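PDB 3F67: putative dienelactone hydrolase from Klebsiella pneumoniae subsp. pneumoniae MGH 78578, which probably hydrolyses ester or lactone bonds as a member of the dienelactone hydrolase family, within the alpha/beta hydrolase superfamily. Local coordinates for residues Q39-V44 and H78-L83; F69-P74 and K90-Q95. All blocks are in the same frame, centred on the assembly; numbering follows the deposited sequence.

Contact 1. Residues Q39-V44 and H78-L83; sequences QEIFGV and HDIPTL
Ile41 and Phe42 reach from the loop that follows strand 32-38 to the first turn of helix 80-88, where Ile80 and Leu83 receive them. No hydrogen bond crosses; the join is made of methyl groups and one aromatic ring. Leu83 CD2 sits at the centre, 3.7 Å from Ile41 CD1 and 4.0 Å from Phe42 CD1, with Ile41 O also against it. Ile41 holds CG1 between its backbone N and carbonyl carbon (chi1 59°), and the extended second torsion then carries CD1 forward to the helix. There Ile41 CD1 meets Ile80 CG2 at 3.9 Å, the two isoleucines crossing at about a right angle. The Phe42 ring has Ile41 CG1 over one face, 3.6 Å above its plane and displaced toward the rim, while Ile80 CD1 comes to the ring edge near CZ, 4.1 Å away. Glu40 OE1 lies in the ring plane at the edge and is salt-bridged to Arg219. Asp79 is the helix N-cap: its OD2 accepts from Thr82 N (2.9 Å) and Thr82 OG1, pinning the turn that presents Ile80 and Leu83. Ile41 and Phe42 are the middle residues of a type I turn from Glu40 to Gly43, closed by a weak backbone bond. Glu40 also touches Cys123, which with His212 and Asp180 forms a probable Cys-His-Asp triad on a nucleophile elbow, as in dienelactone hydrolases of the alpha/beta hydrolase fold.

Contact 2. Residues F69-P74 and K90-Q95; sequences FRQGDP and KVPDAQ
Gln71 and Gln95 join their side-chain amides in a pair of hydrogen bonds. From CB, which lies 4.1 Å from Val91 CG2, the Gln71 chain runs to CG, packed against the backbone carbonyl of Lys90 at 3.5 Å from its O. A bend at the second torsion (chi2 74°) swings CD round to face the end of Gln95, which comes from the opposite direction. Gln71 OE1 accepts from Gln95 NE2 at 3.0 Å in a nearly straight bond (170°), the donor tilted out of the carbonyl plane, and it also rests on Val91 CG2. Gln71 NE2 gives a hydrogen to Gln95 OE1 in the carbonyl plane, on a lone pair. The two amide planes are 31° apart, so the ring is twisted. Arg70 runs alongside Gln95 but points the other way, NH1 3.4 Å from Gln95 CD, with salt bridges to Asp99 and Glu16; Phe69 CZ lies over the centre of one guanidinium face, and Arg70 CG over the Phe69 ring toward its rim. Together these side chains fasten the loop after strand 61-65 to the first turn of helix 93-108, with Leu87 of helix 80-88 against Gln71 and strand 16-25 against Phe69.

How the contacts relate
From the N terminus the chain leaves strand 32-38 through 39-44, passes along helix 46-57 and strand 61-65, and enters the loop holding 69-74. It then reaches 78-83, at the start of helix 80-88, which closes the long loop of contact 1. Beyond that helix, 90-95 opens helix 93-108 and closes the shorter loop of contact 2. The segments alternate, so the two closures cross rather than nest. They meet at Pro74, whose ring packs on the backbone of Ile41 and Phe42 and whose CA touches Leu83. Thus the loops after two neighbouring strands of the sheet are tied to two successive helices.

Contact 1. Residues Q39-V44 and H78-L83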
ATOM      1  N   GLN A  39       4.447   2.927   0.120  1.00 13.38           N
ATOM      2  CA  GLN A  39       4.961   3.903  -0.865  1.00 13.39           C
ATOM      3  C   GLN A  39       4.837   3.473  -2.340  1.00 14.40           C
ATOM      4  O   GLN A  39       4.670   2.274  -2.643  1.00 14.86           O
ATOM      5  CB  GLN A  39       6.463   4.023  -0.558  1.00 13.62           C
ATOM      6  CG  GLN A  39       7.147   2.663  -0.677  1.00 15.12           C
ATOM      7  CD  GLN A  39       8.665   2.782  -0.537  1.00 18.36           C
ATOM      8  OE1 GLN A  39       9.169   2.865   0.580  1.00 17.79           O
ATOM      9  NE2 GLN A  39       9.378   2.846  -1.664  1.00 17.83           N
ATOM     10  N   GLU A  40       4.926   4.465  -3.246  1.00 14.22           N
ATOM     11  CA  GLU A  40       5.260   4.216  -4.647  1.00 14.78           C
ATOM     12  C   GLU A  40       6.785   3.982  -4.739  1.00 14.28           C
ATOM     13  O   GLU A  40       7.464   3.820  -3.692  1.00 14.55           O
ATOM     14  CB  GLU A  40       4.849   5.420  -5.483  1.00 14.97           C
ATOM     15  CG  GLU A  40       3.372   5.872  -5.205  1.00 15.99           C
ATOM     16  CD  GLU A  40       2.966   7.067  -6.075  1.00 20.93           C
ATOM     17  OE1 GLU A  40       3.395   8.207  -5.784  1.00 21.62           O
ATOM     18  OE2 GLU A  40       2.156   6.891  -7.017  1.00 23.39           O
ATOM     19  N   ILE A  41       7.339   3.960  -5.959  1.00 13.73           N
ATOM     20  CA  ILE A  41       8.794   3.768  -6.100  1.00 13.14           C
ATOM     21  C   ILE A  41       9.632   4.966  -5.583  1.00 13.77           C
ATOM     22  O   ILE A  41      10.863   4.890  -5.530  1.00 13.62           O
ATOM     23  CB  ILE A  41       9.193   3.483  -7.555  1.00 14.61           C
ATOM     24  CG1 ILE A  41       8.767   4.617  -8.487  1.00 14.59           C
ATOM     25  CG2 ILE A  41       8.573   2.133  -7.970  1.00 14.15           C
ATOM     26  CD1 ILE A  41       9.245   4.466  -9.911  1.00 16.49           C
ATOM     27  N   PHE A  42       8.955   6.038  -5.184  1.00 13.12           N
ATOM     28  CA  PHE A  42       9.660   7.252  -4.785  1.00 14.37           C
ATOM     29  C   PHE A  42      10.007   7.297  -3.320  1.00 14.60           C
ATOM     30  O   PHE A  42      10.583   8.292  -2.841  1.00 15.10           O
ATOM     31  CB  PHE A  42       8.875   8.507  -5.235  1.00 14.10           C
ATOM     32  CG  PHE A  42       8.451   8.434  -6.677  1.00 16.66           C
ATOM     33  CD1 PHE A  42       9.408   8.332  -7.691  1.00 16.24           C
ATOM     34  CD2 PHE A  42       7.091   8.396  -7.018  1.00 18.99           C
ATOM     35  CE1 PHE A  42       9.034   8.212  -9.074  1.00 17.41           C
ATOM     36  CE2 PHE A  42       6.704   8.287  -8.386  1.00 19.80           C
ATOM     37  CZ  PHE A  42       7.701   8.184  -9.408  1.00 17.59           C
ATOM     38  N   GLY A  43       9.639   6.247  -2.603  1.00 14.84           N
ATOM     39  CA  GLY A  43       9.932   6.158  -1.165  1.00 14.87           C
ATOM     40  C   GLY A  43       8.954   6.967  -0.343  1.00 14.41           C
ATOM     41  O   GLY A  43       7.840   7.297  -0.803  1.00 13.84           O
ATOM     42  N   VAL A  44       9.335   7.266   0.901  1.00 14.45           N
ATOM     43  CA  VAL A  44       8.357   7.966   1.801  1.00 14.08           C
ATOM     44  C   VAL A  44       8.474   9.468   1.510  1.00 14.80           C
ATOM     45  O   VAL A  44       9.079  10.263   2.255  1.00 15.74           O
ATOM     46  CB  VAL A  44       8.550   7.575   3.288  1.00 14.68           C
ATOM     47  CG1 VAL A  44       7.437   8.238   4.168  1.00 16.98           C
ATOM     48  CG2 VAL A  44       8.388   6.093   3.426  1.00 15.35           C
ATOM     49  N   HIS A  78      17.211  10.200 -10.862  1.00 16.88           N
ATOM     50  CA  HIS A  78      16.460  11.304 -11.463  1.00 18.18           C
ATOM     51  C   HIS A  78      15.754  10.904 -12.754  1.00 19.92           C
ATOM     52  O   HIS A  78      15.259  11.756 -13.494  1.00 20.51           O
ATOM     53  CB  HIS A  78      17.373  12.495 -11.718  1.00 17.78           C
ATOM     54  CG  HIS A  78      18.147  12.917 -10.514  1.00 17.05           C
ATOM     55  ND1 HIS A  78      17.551  13.448  -9.394  1.00 17.53           N
ATOM     56  CD2 HIS A  78      19.483  12.896 -10.264  1.00 18.51           C
ATOM     57  CE1 HIS A  78      18.490  13.756  -8.509  1.00 17.04           C
ATOM     58  NE2 HIS A  78      19.662  13.414  -9.004  1.00 16.05           N
ATOM     59  N   ASP A  79      15.717   9.603 -13.025  1.00 19.16           N
ATOM     60  CA  ASP A  79      14.872   9.106 -14.095  1.00 19.56           C
ATOM     61  C   ASP A  79      14.279   7.773 -13.655  1.00 19.10           C
ATOM     62  O   ASP A  79      14.943   6.963 -12.976  1.00 18.60           O
ATOM     63  CB  ASP A  79      15.632   8.993 -15.418  1.00 20.28           C
ATOM     64  CG  ASP A  79      16.675   7.912 -15.395  1.00 22.80           C
ATOM     65  OD1 ASP A  79      17.806   8.179 -14.907  1.00 25.54           O
ATOM     66  OD2 ASP A  79      16.364   6.789 -15.881  1.00 24.13           O
ATOM     67  N   ILE A  80      13.029   7.566 -14.045  1.00 17.18           N
ATOM     68  CA  ILE A  80      12.282   6.395 -13.586  1.00 17.18           C
ATOM     69  C   ILE A  80      12.956   5.083 -14.038  1.00 17.22           C
ATOM     70  O   ILE A  80      13.083   4.140 -13.258  1.00 17.81           O
ATOM     71  CB  ILE A  80      10.783   6.520 -13.933  1.00 17.67           C
ATOM     72  CG1 ILE A  80      10.119   7.585 -13.011  1.00 18.64           C
ATOM     73  CG2 ILE A  80      10.051   5.183 -13.667  1.00 19.00           C
ATOM     74  CD1 ILE A  80       8.702   8.013 -13.352  1.00 21.70           C
ATOM     75  N   PRO A  81      13.381   5.002 -15.302  1.00 17.90           N
ATOM     76  CA  PRO A  81      13.982   3.723 -15.700  1.00 18.11           C
ATOM     77  C   PRO A  81      15.203   3.298 -14.869  1.00 18.04           C
ATOM     78  O   PRO A  81      15.346   2.112 -14.552  1.00 18.72           O
ATOM     79  CB  PRO A  81      14.395   3.991 -17.157  1.00 18.94           C
ATOM     80  CG  PRO A  81      13.328   4.920 -17.634  1.00 19.44           C
ATOM     81  CD  PRO A  81      13.152   5.877 -16.466  1.00 18.45           C
ATOM     82  N   THR A  82      16.092   4.243 -14.543  1.00 15.55           N
ATOM     83  CA  THR A  82      17.279   3.923 -13.755  1.00 16.20           C
ATOM     84  C   THR A  82      16.886   3.564 -12.309  1.00 15.52           C
ATOM     85  O   THR A  82      17.468   2.663 -11.705  1.00 16.39           O
ATOM     86  CB  THR A  82      18.278   5.067 -13.789  1.00 16.61           C
ATOM     87  OG1 THR A  82      18.609   5.330 -15.165  1.00 19.19           O
ATOM     88  CG2 THR A  82      19.611   4.688 -13.134  1.00 16.30           C
ATOM     89  N   LEU A  83      15.930   4.297 -11.767  1.00 14.76           N
ATOM     90  CA  LEU A  83      15.403   3.992 -10.442  1.00 15.73           C
ATOM     91  C   LEU A  83      14.867   2.557 -10.409  1.00 17.12           C
ATOM     92  O   LEU A  83      15.170   1.789  -9.486  1.00 15.73           O
ATOM     93  CB  LEU A  83      14.291   4.975 -10.050  1.00 14.45           C
ATOM     94  CG  LEU A  83      13.449   4.716  -8.786  1.00 15.43           C
ATOM     95  CD1 LEU A  83      14.373   4.568  -7.552  1.00 15.86           C
ATOM     96  CD2 LEU A  83      12.404   5.834  -8.603  1.00 15.48           C
TER

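Contact 2. Residues F69-P74 and K90-Q95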
ATOM      1  N   PHE A  69      15.247   0.915   2.302  1.00 13.59           N
ATOM      2  CA  PHE A  69      16.423   1.492   3.029  1.00 15.53           C
ATOM      3  C   PHE A  69      17.734   0.697   2.923  1.00 15.39           C
ATOM      4  O   PHE A  69      18.824   1.282   2.924  1.00 15.60           O
ATOM      5  CB  PHE A  69      16.084   1.835   4.512  1.00 15.71           C
ATOM      6  CG  PHE A  69      16.050   0.634   5.431  1.00 17.27           C
ATOM      7  CD1 PHE A  69      17.076   0.421   6.353  1.00 17.72           C
ATOM      8  CD2 PHE A  69      15.014  -0.301   5.357  1.00 16.22           C
ATOM      9  CE1 PHE A  69      17.047  -0.723   7.213  1.00 17.41           C
ATOM     10  CE2 PHE A  69      14.968  -1.414   6.185  1.00 17.59           C
ATOM     11  CZ  PHE A  69      15.989  -1.635   7.120  1.00 18.19           C
ATOM     12  N   ARG A  70      17.636  -0.622   2.806  1.00 15.60           N
ATOM     13  CA  ARG A  70      18.838  -1.471   2.759  1.00 15.38           C
ATOM     14  C   ARG A  70      19.491  -1.421   1.391  1.00 15.96           C
ATOM     15  O   ARG A  70      20.699  -1.635   1.279  1.00 16.72           O
ATOM     16  CB  ARG A  70      18.487  -2.932   3.014  1.00 15.75           C
ATOM     17  CG  ARG A  70      17.902  -3.199   4.415  1.00 15.59           C
ATOM     18  CD  ARG A  70      17.654  -4.696   4.579  1.00 15.23           C
ATOM     19  NE  ARG A  70      16.876  -4.992   5.801  1.00 17.44           N
ATOM     20  CZ  ARG A  70      15.537  -4.913   5.825  1.00 18.46           C
ATOM     21  NH1 ARG A  70      14.890  -4.501   4.748  1.00 15.87           N
ATOM     22  NH2 ARG A  70      14.850  -5.213   6.908  1.00 18.82           N
ATOM     23  N   GLN A  71      18.681  -1.217   0.355  1.00 14.77           N
ATOM     24  CA  GLN A  71      19.141  -1.281  -1.040  1.00 15.64           C
ATOM     25  C   GLN A  71      19.575   0.095  -1.549  1.00 15.61           C
ATOM     26  O   GLN A  71      20.493   0.180  -2.330  1.00 16.89           O
ATOM     27  CB  GLN A  71      18.042  -1.869  -1.957  1.00 15.59           C
ATOM     28  CG  GLN A  71      17.874  -3.430  -1.900  1.00 17.33           C
ATOM     29  CD  GLN A  71      17.178  -3.936  -0.626  1.00 17.85           C
ATOM     30  OE1 GLN A  71      16.246  -3.313  -0.127  1.00 17.76           O
ATOM     31  NE2 GLN A  71      17.675  -5.061  -0.076  1.00 16.68           N
ATOM     32  N   GLY A  72      18.912   1.166  -1.129  1.00 15.90           N
ATOM     33  CA  GLY A  72      19.317   2.500  -1.601  1.00 15.37           C
ATOM     34  C   GLY A  72      18.269   3.560  -1.381  1.00 16.24           C
ATOM     35  O   GLY A  72      17.235   3.309  -0.771  1.00 17.95           O
ATOM     36  N   ASP A  73      18.565   4.760  -1.880  1.00 16.50           N
ATOM     37  CA  ASP A  73      17.730   5.923  -1.642  1.00 15.50           C
ATOM     38  C   ASP A  73      17.136   6.381  -2.977  1.00 14.41           C
ATOM     39  O   ASP A  73      17.887   6.795  -3.876  1.00 13.79           O
ATOM     40  CB  ASP A  73      18.638   7.024  -1.085  1.00 17.20           C
ATOM     41  CG  ASP A  73      17.905   8.344  -0.873  1.00 21.25           C
ATOM     42  OD1 ASP A  73      16.674   8.412  -1.093  1.00 22.23           O
ATOM     43  OD2 ASP A  73      18.608   9.332  -0.516  1.00 26.39           O
ATOM     44  N   PRO A  74      15.806   6.348  -3.116  1.00 14.10           N
ATOM     45  CA  PRO A  74      15.169   6.734  -4.388  1.00 15.51           C
ATOM     46  C   PRO A  74      15.491   8.171  -4.798  1.00 14.27           C
ATOM     47  O   PRO A  74      15.505   8.498  -5.998  1.00 13.91           O
ATOM     48  CB  PRO A  74      13.656   6.547  -4.106  1.00 16.55           C
ATOM     49  CG  PRO A  74      13.559   6.317  -2.652  1.00 18.74           C
ATOM     50  CD  PRO A  74      14.835   5.822  -2.157  1.00 15.52           C
ATOM     51  N   LYS A  90      15.793  -4.519  -7.222  1.00 15.81           N
ATOM     52  CA  LYS A  90      16.703  -5.188  -6.314  1.00 15.81           C
ATOM     53  C   LYS A  90      16.130  -5.378  -4.911  1.00 15.18           C
ATOM     54  O   LYS A  90      16.806  -5.931  -4.030  1.00 16.16           O
ATOM     55  CB  LYS A  90      18.066  -4.433  -6.286  1.00 17.10           C
ATOM     56  CG  LYS A  90      18.701  -4.359  -7.685  1.00 21.03           C
ATOM     57  CD  LYS A  90      20.185  -4.120  -7.630  1.00 25.75           C
ATOM     58  CE  LYS A  90      20.780  -3.952  -9.032  1.00 30.23           C
ATOM     59  NZ  LYS A  90      20.578  -5.165  -9.898  1.00 34.46           N
ATOM     60  N   VAL A  91      14.878  -4.965  -4.708  1.00 14.72           N
ATOM     61  CA  VAL A  91      14.215  -5.057  -3.411  1.00 15.89           C
ATOM     62  C   VAL A  91      13.315  -6.322  -3.471  1.00 16.64           C
ATOM     63  O   VAL A  91      12.356  -6.341  -4.261  1.00 19.46           O
ATOM     64  CB  VAL A  91      13.319  -3.816  -3.161  1.00 15.69           C
ATOM     65  CG1 VAL A  91      12.550  -3.952  -1.841  1.00 16.18           C
ATOM     66  CG2 VAL A  91      14.182  -2.526  -3.133  1.00 16.28           C
ATOM     67  N   PRO A  92      13.664  -7.388  -2.726  1.00 16.27           N
ATOM     68  CA  PRO A  92      12.914  -8.646  -2.906  1.00 16.23           C
ATOM     69  C   PRO A  92      11.534  -8.556  -2.253  1.00 15.82           C
ATOM     70  O   PRO A  92      11.421  -8.026  -1.130  1.00 15.94           O
ATOM     71  CB  PRO A  92      13.757  -9.704  -2.164  1.00 16.14           C
ATOM     72  CG  PRO A  92      15.128  -9.069  -2.013  1.00 16.69           C
ATOM     73  CD  PRO A  92      14.826  -7.571  -1.842  1.00 16.68           C
ATOM     74  N   ASP A  93      10.513  -9.113  -2.921  1.00 15.00           N
ATOM     75  CA  ASP A  93       9.169  -9.115  -2.314  1.00 15.00           C
ATOM     76  C   ASP A  93       9.169  -9.735  -0.901  1.00 15.71           C
ATOM     77  O   ASP A  93       8.492  -9.227   0.022  1.00 14.23           O
ATOM     78  CB  ASP A  93       8.202  -9.960  -3.158  1.00 15.86           C
ATOM     79  CG  ASP A  93       7.892  -9.355  -4.530  1.00 16.86           C
ATOM     80  OD1 ASP A  93       8.103  -8.127  -4.802  1.00 17.87           O
ATOM     81  OD2 ASP A  93       7.352 -10.146  -5.321  1.00 19.06           O
ATOM     82  N   ALA A  94       9.914 -10.841  -0.732  1.00 15.61           N
ATOM     83  CA  ALA A  94       9.913 -11.571   0.566  1.00 15.38           C
ATOM     84  C   ALA A  94      10.381 -10.655   1.703  1.00 15.49           C
ATOM     85  O   ALA A  94       9.823 -10.687   2.808  1.00 15.75           O
ATOM     86  CB  ALA A  94      10.788 -12.792   0.501  1.00 17.46           C
ATOM     87  N   GLN A  95      11.403  -9.855   1.410  1.00 15.34           N
ATOM     88  CA  GLN A  95      11.923  -8.867   2.341  1.00 14.73           C
ATOM     89  C   GLN A  95      10.863  -7.843   2.699  1.00 14.29           C
ATOM     90  O   GLN A  95      10.714  -7.474   3.885  1.00 13.92           O
ATOM     91  CB  GLN A  95      13.157  -8.163   1.726  1.00 15.17           C
ATOM     92  CG  GLN A  95      13.762  -7.100   2.620  1.00 14.71           C
ATOM     93  CD  GLN A  95      14.757  -6.243   1.860  1.00 15.63           C
ATOM     94  OE1 GLN A  95      15.932  -6.572   1.798  1.00 16.73           O
ATOM     95  NE2 GLN A  95      14.282  -5.180   1.230  1.00 14.83           N
TER